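PDB 3OCJ: putative exported protein from Bordetella parapertussis, which is of unknown function but belongs to the AdoMet-dependent methyltransferase family and, in this crystal, holds a palmitic acid among its helices. Local coordinates for residues L66-T71 with C127-E132; V90-L95 with A100-H105; E53-R58 with T71-T76. All coordinates share one frame; numbering follows the deposited sequence. Where two conformers were deposited one is given.

Interaction 1. Residues L66-T71 with C127-E132; sequences LNAEWT and CGWMSE. With PLM (palmitic acid), chain D.
The CB of Ala68, at the start of helix 68-76, is pressed against the main chain of Gly128 and sits 3.5 Å from Gly128 CA, closer than carbon pairs usually come. Gly128 has a positive phi (51°) that suits glycine, and it takes the second position of a type II' turn from Cys127 to Met130, closed by Met130 N to Cys127 O at 2.9 Å. Just beyond, the Trp129 indole lies over the first turn of the helix. Glu69 CA stands over one face of its six-membered ring, 3.8 Å from the centroid, a CH-pi contact. Ala68 CB meets the pyrrole end, 3.6 Å from Trp129 CD1, while Glu69 CB touches CZ2. A chi1 of 172° carries Glu69 CG away from its own amide, and the extended side chain runs alongside the indole, pointing the same way; its carboxylate is salt-bridged to Arg73. A water joins the two backbones, donating a hydrogen bond to Ala68 O (2.8 Å) and accepting one from Trp129 N (2.9 Å). The helix start is capped by Asn67, whose OD1 accepts from Trp70 N at 2.9 Å.

The turn follows strand 121-124, where class I methyltransferases carry the glycine-rich loop that in relatives lies against AdoMet. Gly128 N is hydrogen-bonded to Asp150 at the end of the next strand, consistent with that arrangement. Helix 153-163 adds Ala155 next to Ala68 and Leu162 next to Trp129. Between the two segments themselves, carbon contacts and one bridging water carry the join, the water serving a carbonyl and an amide that face each other across it; His72, farther along the helix, adds a tie through Ser131 and the Trp129 ring.

Interaction 2. Residues V90-L95 with A100-H105; sequences VFYERL and ATRERH. With PLM (palmitic acid), chain D.
The guanidinium of Arg102 meets Tyr92 edge-on: Tyr92 O lies nearly in its plane and accepts hydrogen bonds from both terminal nitrogens, NH2 at 2.7 Å and NH1 at 2.9 Å. The Tyr92 ring is turned only 16° from that guanidinium, yet it stands obliquely beside it, with Tyr92 CD2 4.1 Å from Arg102 NH2. Tyr92 and His77 pair edge-to-face. In the second helix the Arg104 guanidinium also works through its edge, NE and NH2 both donating to Thr101 OG1 (3.0 Å from NE), and Phe108 and Phe296 make cation-pi contacts with it.

The two bonds of the end-on grip are somewhat bent and differ in approach: NH1 comes nearly along the C=O axis (163°), whereas NH2 is tilted 16° from the carbonyl plane. Arg102 spans the gap because its chain is extended from CG to NE; the nearest CA atoms, those of Glu93 and Arg102, are 9.9 Å apart. Helices 86-94 and 96-115 follow each other almost without a linker, Leu95 taking the N-cap position of the second. Tyr92 O lies toward the C-terminal end of the first helix, and a positive group near that end is probably favourable. These consecutive helices belong to the helical part that packs beside the Rossmann-like methyltransferase sheet. Arg102 NH2 has a second acceptor in Leu74 O, so one side chain binds helix 68-76 as well. Both helices border the palmitic acid: Phe91 CB is 3.5 Å from its atom CE, and Thr101 CB rests 3.9 Å from C6.

Interaction 3. Residues E53-R58 with T71-T76; sequences ESELGR and THRLVT. With PLM (palmitic acid), chain D.
Arg73 reaches toward Glu55 of helix 55-63, but the pair stays apart: Arg73 NH2 and Glu55 OE1 are 3.7 Å from each other, a long salt bridge. Two waters fill in, each lying in the guanidinium plane. One accepts from Arg73 NH1 at 3.0 Å and the other from NH2, and both donate to Glu55 OE1, the shorter bond being 2.7 Å. The carboxylate stands nearly perpendicular to the guanidinium (84°), and the stronger partner of Arg73 is Glu69, one turn earlier.

Leu74 comes next and faces inward. The isobutyl group, swung off the amide side by a chi1 of -174°, splits between two neighbours: one methyl, CD1, meets Leu56 CD2 at 3.8 Å, the two side chains crossing at about a right angle, and the other, CD2, lies 3.6 Å from palmitic acid C9. Leu56 CD2 meets the same chain at CD.

On helix 55-63, Ser54 OG caps the start by accepting from Gly57 N (3.0 Å) and is also hydrogen-bonded to Glu88, while Gly57 CA lies 3.6 Å from palmitic acid CF. The contact thus has two zones. A leucine pair of the helical part lies against the palmitic acid chain; farther along, toward solvent-exposed Glu55, the opposite charges are joined chiefly through water, which would probably weaken their direct attraction.

How the interactions relate
From the N terminus, interaction 3 closes first, pairing the start of helix 55-63 with helix 68-76 across a short, mostly helical span. Interaction 1 begins inside that span, at residues 66-71, and runs to the turn after strand 121-124, so 1 and 3 cross and share Thr71. Interaction 2, linking helices 86-94 and 96-115, comes after 3 in series and is nested within the span of 1. Helix 68-76 is the common neighbour, meeting the Rossmann-like part through interaction 1, helix 55-63 through interaction 3, and also helix 96-115. All three contacts touch the palmitic acid, whose carboxyl end lies near Leu66 and whose tail lies near Ser54 and Phe91.

Interaction 1. Residues L66-T71 with C127-E132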
loop_
_atom_site.group_PDB
_atom_site.type_symbol
_atom_site.label_atom_id
_atom_site.label_comp_id
_atom_site.label_asym_id
_atom_site.label_seq_id
_atom_site.Cartn_x
_atom_site.Cartn_y
_atom_site.Cartn_z
ATOM N N LEU A 66 0.494 4.651 -5.764
ATOM C CA LEU A 66 1.879 4.467 -5.372
ATOM C C LEU A 66 2.523 3.348 -6.166
ATOM O O LEU A 66 1.885 2.329 -6.446
ATOM C CB LEU A 66 1.979 4.140 -3.882
ATOM C CG LEU A 66 1.508 5.223 -2.916
ATOM C CD1 LEU A 66 1.583 4.719 -1.477
ATOM C CD2 LEU A 66 2.306 6.507 -3.081
ATOM N N ASN A 67 3.787 3.532 -6.520
ATOM C CA ASN A 67 4.573 2.443 -7.079
ATOM C C ASN A 67 5.527 1.911 -6.018
ATOM O O ASN A 67 5.462 2.307 -4.841
ATOM C CB ASN A 67 5.354 2.896 -8.312
ATOM C CG ASN A 67 6.387 3.949 -7.990
ATOM O OD1 ASN A 67 6.378 4.529 -6.907
ATOM N ND2 ASN A 67 7.269 4.219 -8.937
ATOM N N ALA A 68 6.442 1.048 -6.437
ATOM C CA ALA A 68 7.350 0.415 -5.484
ATOM C C ALA A 68 8.226 1.457 -4.797
ATOM O O ALA A 68 8.378 1.446 -3.572
ATOM C CB ALA A 68 8.213 -0.627 -6.175
ATOM N N GLU A 69 8.805 2.353 -5.593
ATOM C CA GLU A 69 9.696 3.365 -5.041
ATOM C C GLU A 69 8.986 4.213 -4.002
ATOM O O GLU A 69 9.478 4.383 -2.884
ATOM C CB GLU A 69 10.269 4.273 -6.125
ATOM C CG GLU A 69 11.038 5.444 -5.522
ATOM C CD GLU A 69 11.848 6.235 -6.530
ATOM O OE1 GLU A 69 11.681 6.020 -7.751
ATOM O OE2 GLU A 69 12.655 7.075 -6.082
ATOM N N TRP A 70 7.829 4.759 -4.362
ATOM C CA TRP A 70 7.156 5.683 -3.461
ATOM C C TRP A 70 6.481 5.019 -2.263
ATOM O O TRP A 70 6.402 5.612 -1.181
ATOM C CB TRP A 70 6.235 6.634 -4.234
ATOM C CG TRP A 70 7.053 7.561 -5.044
ATOM C CD1 TRP A 70 7.146 7.604 -6.400
ATOM C CD2 TRP A 70 7.982 8.528 -4.545
ATOM N NE1 TRP A 70 8.056 8.561 -6.783
ATOM C CE2 TRP A 70 8.584 9.143 -5.659
ATOM C CE3 TRP A 70 8.351 8.944 -3.260
ATOM C CZ2 TRP A 70 9.532 10.159 -5.535
ATOM C CZ3 TRP A 70 9.299 9.952 -3.137
ATOM C CH2 TRP A 70 9.878 10.545 -4.267
ATOM N N THR A 71 6.019 3.783 -2.427
ATOM C CA THR A 71 5.569 3.026 -1.270
ATOM C C THR A 71 6.712 2.874 -0.265
ATOM O O THR A 71 6.546 3.141 0.932
ATOM C CB THR A 71 5.054 1.626 -1.653
ATOM O OG1 THR A 71 3.944 1.756 -2.541
ATOM C CG2 THR A 71 4.593 0.882 -0.410
ATOM N N CYS A 127 5.854 -7.530 -4.888
ATOM C CA CYS A 127 6.939 -7.378 -3.929
ATOM C C CYS A 127 7.457 -5.958 -3.756
ATOM O O CYS A 127 8.007 -5.626 -2.703
ATOM C CB CYS A 127 8.101 -8.329 -4.237
ATOM S SG CYS A 127 8.942 -8.016 -5.797
ATOM N N GLY A 128 7.276 -5.120 -4.773
ATOM C CA GLY A 128 7.883 -3.799 -4.750
ATOM C C GLY A 128 9.367 -3.928 -4.445
ATOM O O GLY A 128 10.045 -4.809 -4.979
ATOM N N TRP A 129 9.878 -3.062 -3.575
ATOM C CA TRP A 129 11.290 -3.113 -3.192
ATOM C C TRP A 129 11.554 -4.097 -2.050
ATOM O O TRP A 129 12.682 -4.198 -1.573
ATOM C CB TRP A 129 11.801 -1.722 -2.796
ATOM C CG TRP A 129 11.998 -0.795 -3.960
ATOM C CD1 TRP A 129 11.663 -1.027 -5.258
ATOM C CD2 TRP A 129 12.577 0.515 -3.922
ATOM N NE1 TRP A 129 12.002 0.058 -6.039
ATOM C CE2 TRP A 129 12.564 1.017 -5.239
ATOM C CE3 TRP A 129 13.115 1.307 -2.903
ATOM C CZ2 TRP A 129 13.066 2.278 -5.565
ATOM C CZ3 TRP A 129 13.613 2.562 -3.230
ATOM C CH2 TRP A 129 13.584 3.030 -4.551
HETATM N N MSE A 130 10.511 -4.800 -1.609
HETATM C CA MSE A 130 10.633 -5.833 -0.565
HETATM C C MSE A 130 11.032 -5.280 0.804
HETATM O O MSE A 130 11.728 -5.943 1.580
HETATM C CB MSE A 130 11.593 -6.943 -1.016
HETATM C CG MSE A 130 11.038 -7.744 -2.183
HETATM SE SE MSE A 130 12.235 -9.102 -2.883
HETATM C CE MSE A 130 12.740 -9.847 -1.258
ATOM N N SER A 131 10.553 -4.073 1.099
ATOM C CA SER A 131 10.916 -3.347 2.314
ATOM C C SER A 131 10.649 -4.155 3.578
ATOM O O SER A 131 11.461 -4.179 4.508
ATOM C CB SER A 131 10.142 -2.028 2.380
ATOM O OG SER A 131 10.046 -1.420 1.098
ATOM N N GLU A 132 9.498 -4.810 3.617
ATOM C CA GLU A 132 9.101 -5.541 4.809
ATOM C C GLU A 132 9.968 -6.791 5.006
ATOM O O GLU A 132 10.425 -7.058 6.106
ATOM C CB GLU A 132 7.596 -5.864 4.799
ATOM C CG GLU A 132 7.142 -6.936 3.815
ATOM C CD GLU A 132 7.081 -6.463 2.368
ATOM O OE1 GLU A 132 7.571 -5.354 2.068
ATOM O OE2 GLU A 132 6.534 -7.211 1.526
HETATM C C1 PLM D . -0.798 1.834 -1.799
HETATM O O1 PLM D . -0.204 1.179 -0.917
HETATM O O2 PLM D . -0.492 1.631 -2.993
HETATM C C2 PLM D . -1.862 2.864 -1.465
HETATM C C3 PLM D . -1.947 3.195 0.026
HETATM C C4 PLM D . -2.840 4.426 0.187
HETATM C C5 PLM D . -3.204 4.734 1.633
HETATM C C6 PLM D . -1.993 5.155 2.460
HETATM C C7 PLM D . -1.035 6.065 1.701
HETATM C C8 PLM D . -1.622 7.432 1.371
HETATM C C9 PLM D . -0.545 8.241 0.657
HETATM C CA PLM D . -0.813 9.739 0.671
HETATM C CB PLM D . 0.504 10.487 0.493
HETATM C CC PLM D . 0.291 11.926 0.052
HETATM C CD PLM D . 1.631 12.618 -0.157
HETATM C CE PLM D . 1.406 13.999 -0.764
HETATM C CF PLM D . 2.668 14.537 -1.418
HETATM C CG PLM D . 3.816 14.692 -0.433
HETATM O O HOH W 1 8.214 -1.073 -2.392
#

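Interaction 2. Residues V90-L95 with A100-H105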
loop_
_atom_site.group_PDB
_atom_site.type_symbol
_atom_site.label_atom_id
_atom_site.label_comp_id
_atom_site.label_asym_id
_atom_site.label_seq_id
_atom_site.Cartn_x
_atom_site.Cartn_y
_atom_site.Cartn_z
ATOM N N VAL A 90 4.120 17.795 6.150
ATOM C CA VAL A 90 2.793 17.574 6.722
ATOM C C VAL A 90 2.098 16.409 6.022
ATOM O O VAL A 90 1.495 15.543 6.667
ATOM C CB VAL A 90 1.914 18.832 6.643
ATOM C CG1 VAL A 90 0.503 18.518 7.129
ATOM C CG2 VAL A 90 2.524 19.949 7.480
ATOM N N PHE A 91 2.190 16.366 4.697
ATOM C CA PHE A 91 1.612 15.252 3.945
ATOM C C PHE A 91 2.242 13.910 4.336
ATOM O O PHE A 91 1.541 12.905 4.506
ATOM C CB PHE A 91 1.761 15.472 2.437
ATOM C CG PHE A 91 1.064 16.710 1.918
ATOM C CD1 PHE A 91 -0.066 17.204 2.547
ATOM C CD2 PHE A 91 1.526 17.350 0.774
ATOM C CE1 PHE A 91 -0.713 18.332 2.060
ATOM C CE2 PHE A 91 0.889 18.478 0.280
ATOM C CZ PHE A 91 -0.234 18.968 0.924
ATOM N N TYR A 92 3.564 13.888 4.481
ATOM C CA TYR A 92 4.287 12.674 4.859
ATOM C C TYR A 92 4.025 12.231 6.298
ATOM O O TYR A 92 4.182 11.058 6.618
ATOM C CB TYR A 92 5.799 12.886 4.747
ATOM C CG TYR A 92 6.462 12.533 3.429
ATOM C CD1 TYR A 92 6.324 13.346 2.313
ATOM C CD2 TYR A 92 7.300 11.424 3.334
ATOM C CE1 TYR A 92 6.968 13.036 1.123
ATOM C CE2 TYR A 92 7.940 11.109 2.151
ATOM C CZ TYR A 92 7.772 11.920 1.052
ATOM O OH TYR A 92 8.421 11.612 -0.132
ATOM N N GLU A 93 3.680 13.171 7.182
ATOM C CA GLU A 93 3.695 12.879 8.617
ATOM C C GLU A 93 2.370 13.007 9.345
ATOM O O GLU A 93 2.237 12.512 10.473
ATOM C CB GLU A 93 4.761 13.730 9.323
ATOM C CG GLU A 93 6.167 13.356 8.903
ATOM C CD GLU A 93 7.244 14.198 9.550
ATOM O OE1 GLU A 93 6.929 15.032 10.439
ATOM O OE2 GLU A 93 8.420 13.987 9.181
ATOM N N ARG A 94 1.392 13.662 8.743
ATOM C CA ARG A 94 0.155 13.946 9.467
ATOM C C ARG A 94 -1.124 13.364 8.863
ATOM O O ARG A 94 -2.123 13.211 9.564
ATOM C CB ARG A 94 0.006 15.445 9.701
ATOM C CG ARG A 94 1.149 16.020 10.519
ATOM C CD ARG A 94 1.015 17.515 10.698
ATOM N NE ARG A 94 -0.181 17.876 11.451
ATOM C CZ ARG A 94 -0.590 19.127 11.633
ATOM N NH1 ARG A 94 0.100 20.134 11.112
ATOM N NH2 ARG A 94 -1.690 19.373 12.330
ATOM N N LEU A 95 -1.121 13.033 7.577
ATOM C CA LEU A 95 -2.347 12.519 6.976
ATOM C C LEU A 95 -2.729 11.202 7.642
ATOM O O LEU A 95 -1.901 10.308 7.767
ATOM C CB LEU A 95 -2.183 12.337 5.470
ATOM C CG LEU A 95 -1.822 13.615 4.709
ATOM C CD1 LEU A 95 -1.685 13.294 3.225
ATOM C CD2 LEU A 95 -2.863 14.706 4.930
ATOM N N ALA A 100 -1.641 5.464 9.113
ATOM C CA ALA A 100 -2.188 4.110 9.125
ATOM C C ALA A 100 -1.332 3.116 8.327
ATOM O O ALA A 100 -1.116 1.994 8.769
ATOM C CB ALA A 100 -3.612 4.114 8.621
ATOM N N THR A 101 -0.847 3.508 7.149
ATOM C CA THR A 101 -0.026 2.560 6.401
ATOM C C THR A 101 1.310 2.296 7.086
ATOM O O THR A 101 1.854 1.207 6.951
ATOM C CB THR A 101 0.139 2.929 4.902
ATOM O OG1 THR A 101 0.598 1.776 4.190
ATOM C CG2 THR A 101 1.135 4.070 4.709
ATOM N N ARG A 102 1.856 3.273 7.825
ATOM C CA ARG A 102 3.076 2.994 8.593
ATOM C C ARG A 102 2.805 2.055 9.759
ATOM O O ARG A 102 3.630 1.194 10.085
ATOM C CB ARG A 102 3.767 4.269 9.095
ATOM C CG ARG A 102 4.251 5.125 7.972
ATOM C CD ARG A 102 5.444 5.994 8.348
ATOM N NE ARG A 102 5.712 6.852 7.215
ATOM C CZ ARG A 102 5.288 8.103 7.119
ATOM N NH1 ARG A 102 4.627 8.664 8.130
ATOM N NH2 ARG A 102 5.551 8.798 6.023
ATOM N N GLU A 103 1.649 2.215 10.403
ATOM C CA GLU A 103 1.252 1.277 11.450
ATOM C C GLU A 103 1.079 -0.112 10.851
ATOM O O GLU A 103 1.545 -1.099 11.416
ATOM C CB GLU A 103 -0.052 1.715 12.107
ATOM C CG GLU A 103 0.038 2.958 12.970
ATOM C CD GLU A 103 -1.320 3.332 13.506
ATOM O OE1 GLU A 103 -1.830 2.570 14.348
ATOM O OE2 GLU A 103 -1.869 4.358 13.070
ATOM N N ARG A 104 0.406 -0.178 9.706
ATOM C CA ARG A 104 0.200 -1.434 8.996
ATOM C C ARG A 104 1.535 -2.105 8.678
ATOM O O ARG A 104 1.690 -3.296 8.889
ATOM C CB ARG A 104 -0.597 -1.176 7.723
ATOM C CG ARG A 104 -0.733 -2.399 6.811
ATOM C CD ARG A 104 -0.871 -2.005 5.314
ATOM N NE ARG A 104 0.249 -1.156 4.885
ATOM C CZ ARG A 104 1.464 -1.606 4.581
ATOM N NH1 ARG A 104 1.745 -2.901 4.626
ATOM N NH2 ARG A 104 2.417 -0.737 4.237
ATOM N N HIS A 105 2.491 -1.337 8.158
ATOM C CA HIS A 105 3.835 -1.853 7.912
ATOM C C HIS A 105 4.436 -2.508 9.156
ATOM O O HIS A 105 5.075 -3.564 9.074
ATOM C CB HIS A 105 4.726 -0.707 7.429
ATOM C CG HIS A 105 6.116 -1.120 7.066
ATOM N ND1 HIS A 105 6.400 -1.871 5.946
ATOM C CD2 HIS A 105 7.302 -0.846 7.653
ATOM C CE1 HIS A 105 7.707 -2.061 5.872
ATOM N NE2 HIS A 105 8.277 -1.447 6.895
HETATM C C1 PLM D . -0.798 1.834 -1.799
HETATM O O1 PLM D . -0.204 1.179 -0.917
HETATM O O2 PLM D . -0.492 1.631 -2.993
HETATM C C2 PLM D . -1.862 2.864 -1.465
HETATM C C3 PLM D . -1.947 3.195 0.026
HETATM C C4 PLM D . -2.840 4.426 0.187
HETATM C C5 PLM D . -3.204 4.734 1.633
HETATM C C6 PLM D . -1.993 5.155 2.460
HETATM C C7 PLM D . -1.035 6.065 1.701
HETATM C C8 PLM D . -1.622 7.432 1.371
HETATM C C9 PLM D . -0.545 8.241 0.657
HETATM C CA PLM D . -0.813 9.739 0.671
HETATM C CB PLM D . 0.504 10.487 0.493
HETATM C CC PLM D . 0.291 11.926 0.052
HETATM C CD PLM D . 1.631 12.618 -0.157
HETATM C CE PLM D . 1.406 13.999 -0.764
HETATM C CF PLM D . 2.668 14.537 -1.418
HETATM C CG PLM D . 3.816 14.692 -0.433
#

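Interaction 3. Residues E53-R58 with T71-T76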
loop_
_atom_site.group_PDB
_atom_site.type_symbol
_atom_site.label_atom_id
_atom_site.label_comp_id
_atom_site.label_asym_id
_atom_site.label_seq_id
_atom_site.Cartn_x
_atom_site.Cartn_y
_atom_site.Cartn_z
ATOM N N GLU A 53 5.231 20.830 -6.098
ATOM C CA GLU A 53 6.629 21.107 -5.785
ATOM C C GLU A 53 7.335 19.891 -5.199
ATOM O O GLU A 53 8.559 19.892 -5.062
ATOM C CB GLU A 53 6.747 22.286 -4.820
ATOM C CG GLU A 53 6.442 23.621 -5.461
ATOM C CD GLU A 53 7.364 23.918 -6.625
ATOM O OE1 GLU A 53 8.596 23.826 -6.445
ATOM O OE2 GLU A 53 6.857 24.239 -7.720
ATOM N N SER A 54 6.562 18.857 -4.874
ATOM C CA SER A 54 7.073 17.659 -4.225
ATOM C C SER A 54 7.274 16.533 -5.230
ATOM O O SER A 54 6.429 16.318 -6.094
ATOM C CB SER A 54 6.081 17.209 -3.145
ATOM O OG SER A 54 6.287 15.863 -2.746
ATOM N N GLU A 55 8.371 15.792 -5.110
ATOM C CA GLU A 55 8.559 14.638 -5.988
ATOM C C GLU A 55 7.415 13.629 -5.829
ATOM O O GLU A 55 6.850 13.158 -6.815
ATOM C CB GLU A 55 9.896 13.942 -5.730
ATOM C CG GLU A 55 11.114 14.755 -6.096
ATOM C CD GLU A 55 12.402 13.973 -5.910
ATOM O OE1 GLU A 55 12.499 13.210 -4.926
ATOM O OE2 GLU A 55 13.319 14.129 -6.741
ATOM N N LEU A 56 7.072 13.288 -4.587
ATOM C CA LEU A 56 5.972 12.363 -4.345
ATOM C C LEU A 56 4.642 12.967 -4.806
ATOM O O LEU A 56 3.808 12.290 -5.410
ATOM C CB LEU A 56 5.903 11.986 -2.861
ATOM C CG LEU A 56 4.712 11.111 -2.482
ATOM C CD1 LEU A 56 4.620 9.888 -3.385
ATOM C CD2 LEU A 56 4.804 10.699 -1.017
ATOM N N GLY A 57 4.458 14.249 -4.518
ATOM C CA GLY A 57 3.257 14.954 -4.911
ATOM C C GLY A 57 3.033 14.919 -6.410
ATOM O O GLY A 57 1.913 14.689 -6.859
ATOM N N ARG A 58 4.098 15.165 -7.176
ATOM C CA ARG A 58 4.010 15.116 -8.630
ATOM C C ARG A 58 3.670 13.715 -9.109
ATOM O O ARG A 58 2.848 13.546 -10.019
ATOM C CB ARG A 58 5.312 15.588 -9.275
ATOM C CG ARG A 58 5.566 17.065 -9.108
ATOM C CD ARG A 58 6.738 17.530 -9.958
ATOM N NE ARG A 58 8.030 17.055 -9.468
ATOM C CZ ARG A 58 8.764 17.689 -8.556
ATOM N NH1 ARG A 58 8.318 18.806 -8.000
ATOM N NH2 ARG A 58 9.940 17.193 -8.189
ATOM N N THR A 71 6.019 3.783 -2.427
ATOM C CA THR A 71 5.569 3.026 -1.270
ATOM C C THR A 71 6.712 2.874 -0.265
ATOM O O THR A 71 6.546 3.141 0.932
ATOM C CB THR A 71 5.054 1.626 -1.653
ATOM O OG1 THR A 71 3.944 1.756 -2.541
ATOM C CG2 THR A 71 4.593 0.882 -0.410
ATOM N N HIS A 72 7.877 2.464 -0.753
ATOM C CA HIS A 72 9.017 2.293 0.134
ATOM C C HIS A 72 9.375 3.604 0.826
ATOM O O HIS A 72 9.501 3.660 2.049
ATOM C CB HIS A 72 10.233 1.774 -0.621
ATOM C CG HIS A 72 11.473 1.731 0.215
ATOM N ND1 HIS A 72 11.730 0.717 1.114
ATOM C CD2 HIS A 72 12.513 2.591 0.309
ATOM C CE1 HIS A 72 12.881 0.952 1.720
ATOM N NE2 HIS A 72 13.378 2.081 1.250
ATOM N N ARG A 73 9.558 4.653 0.032
ATOM C CA ARG A 73 10.048 5.915 0.572
ATOM C C ARG A 73 9.032 6.516 1.540
ATOM O O ARG A 73 9.390 7.077 2.575
ATOM C CB ARG A 73 10.417 6.884 -0.561
ATOM C CG ARG A 73 11.574 6.390 -1.421
ATOM C CD ARG A 73 11.875 7.319 -2.602
ATOM N NE ARG A 73 12.413 8.601 -2.165
ATOM C CZ ARG A 73 13.027 9.462 -2.968
ATOM N NH1 ARG A 73 13.177 9.176 -4.254
ATOM N NH2 ARG A 73 13.486 10.609 -2.487
ATOM N N LEU A 74 7.754 6.376 1.215
ATOM C CA LEU A 74 6.710 6.876 2.085
ATOM C C LEU A 74 6.607 6.051 3.366
ATOM O O LEU A 74 6.603 6.598 4.476
ATOM C CB LEU A 74 5.370 6.893 1.349
ATOM C CG LEU A 74 4.195 7.533 2.087
ATOM C CD1 LEU A 74 4.466 8.994 2.393
ATOM C CD2 LEU A 74 2.931 7.374 1.266
ATOM N N VAL A 75 6.544 4.733 3.215
ATOM C CA VAL A 75 6.312 3.869 4.362
ATOM C C VAL A 75 7.477 3.844 5.355
ATOM O O VAL A 75 7.263 3.796 6.561
ATOM C CB VAL A 75 5.938 2.434 3.934
ATOM C CG1 VAL A 75 5.850 1.544 5.147
ATOM C CG2 VAL A 75 4.612 2.433 3.192
ATOM N N THR A 76 8.707 3.897 4.852
ATOM C CA THR A 76 9.880 3.821 5.714
ATOM C C THR A 76 10.379 5.186 6.206
ATOM O O THR A 76 11.334 5.264 6.983
ATOM C CB THR A 76 11.043 3.067 5.045
ATOM O OG1 THR A 76 11.531 3.815 3.927
ATOM C CG2 THR A 76 10.580 1.698 4.564
HETATM C C1 PLM D . -0.798 1.834 -1.799
HETATM O O1 PLM D . -0.204 1.179 -0.917
HETATM O O2 PLM D . -0.492 1.631 -2.993
HETATM C C2 PLM D . -1.862 2.864 -1.465
HETATM C C3 PLM D . -1.947 3.195 0.026
HETATM C C4 PLM D . -2.840 4.426 0.187
HETATM C C5 PLM D . -3.204 4.734 1.633
HETATM C C6 PLM D . -1.993 5.155 2.460
HETATM C C7 PLM D . -1.035 6.065 1.701
HETATM C C8 PLM D . -1.622 7.432 1.371
HETATM C C9 PLM D . -0.545 8.241 0.657
HETATM C CA PLM D . -0.813 9.739 0.671
HETATM C CB PLM D . 0.504 10.487 0.493
HETATM C CC PLM D . 0.291 11.926 0.052
HETATM C CD PLM D . 1.631 12.618 -0.157
HETATM C CE PLM D . 1.406 13.999 -0.764
HETATM C CF PLM D . 2.668 14.537 -1.418
HETATM C CG PLM D . 3.816 14.692 -0.433
HETATM O O HOH W 2 14.290 10.926 -6.356
HETATM O O HOH W 3 15.008 12.446 -4.392
#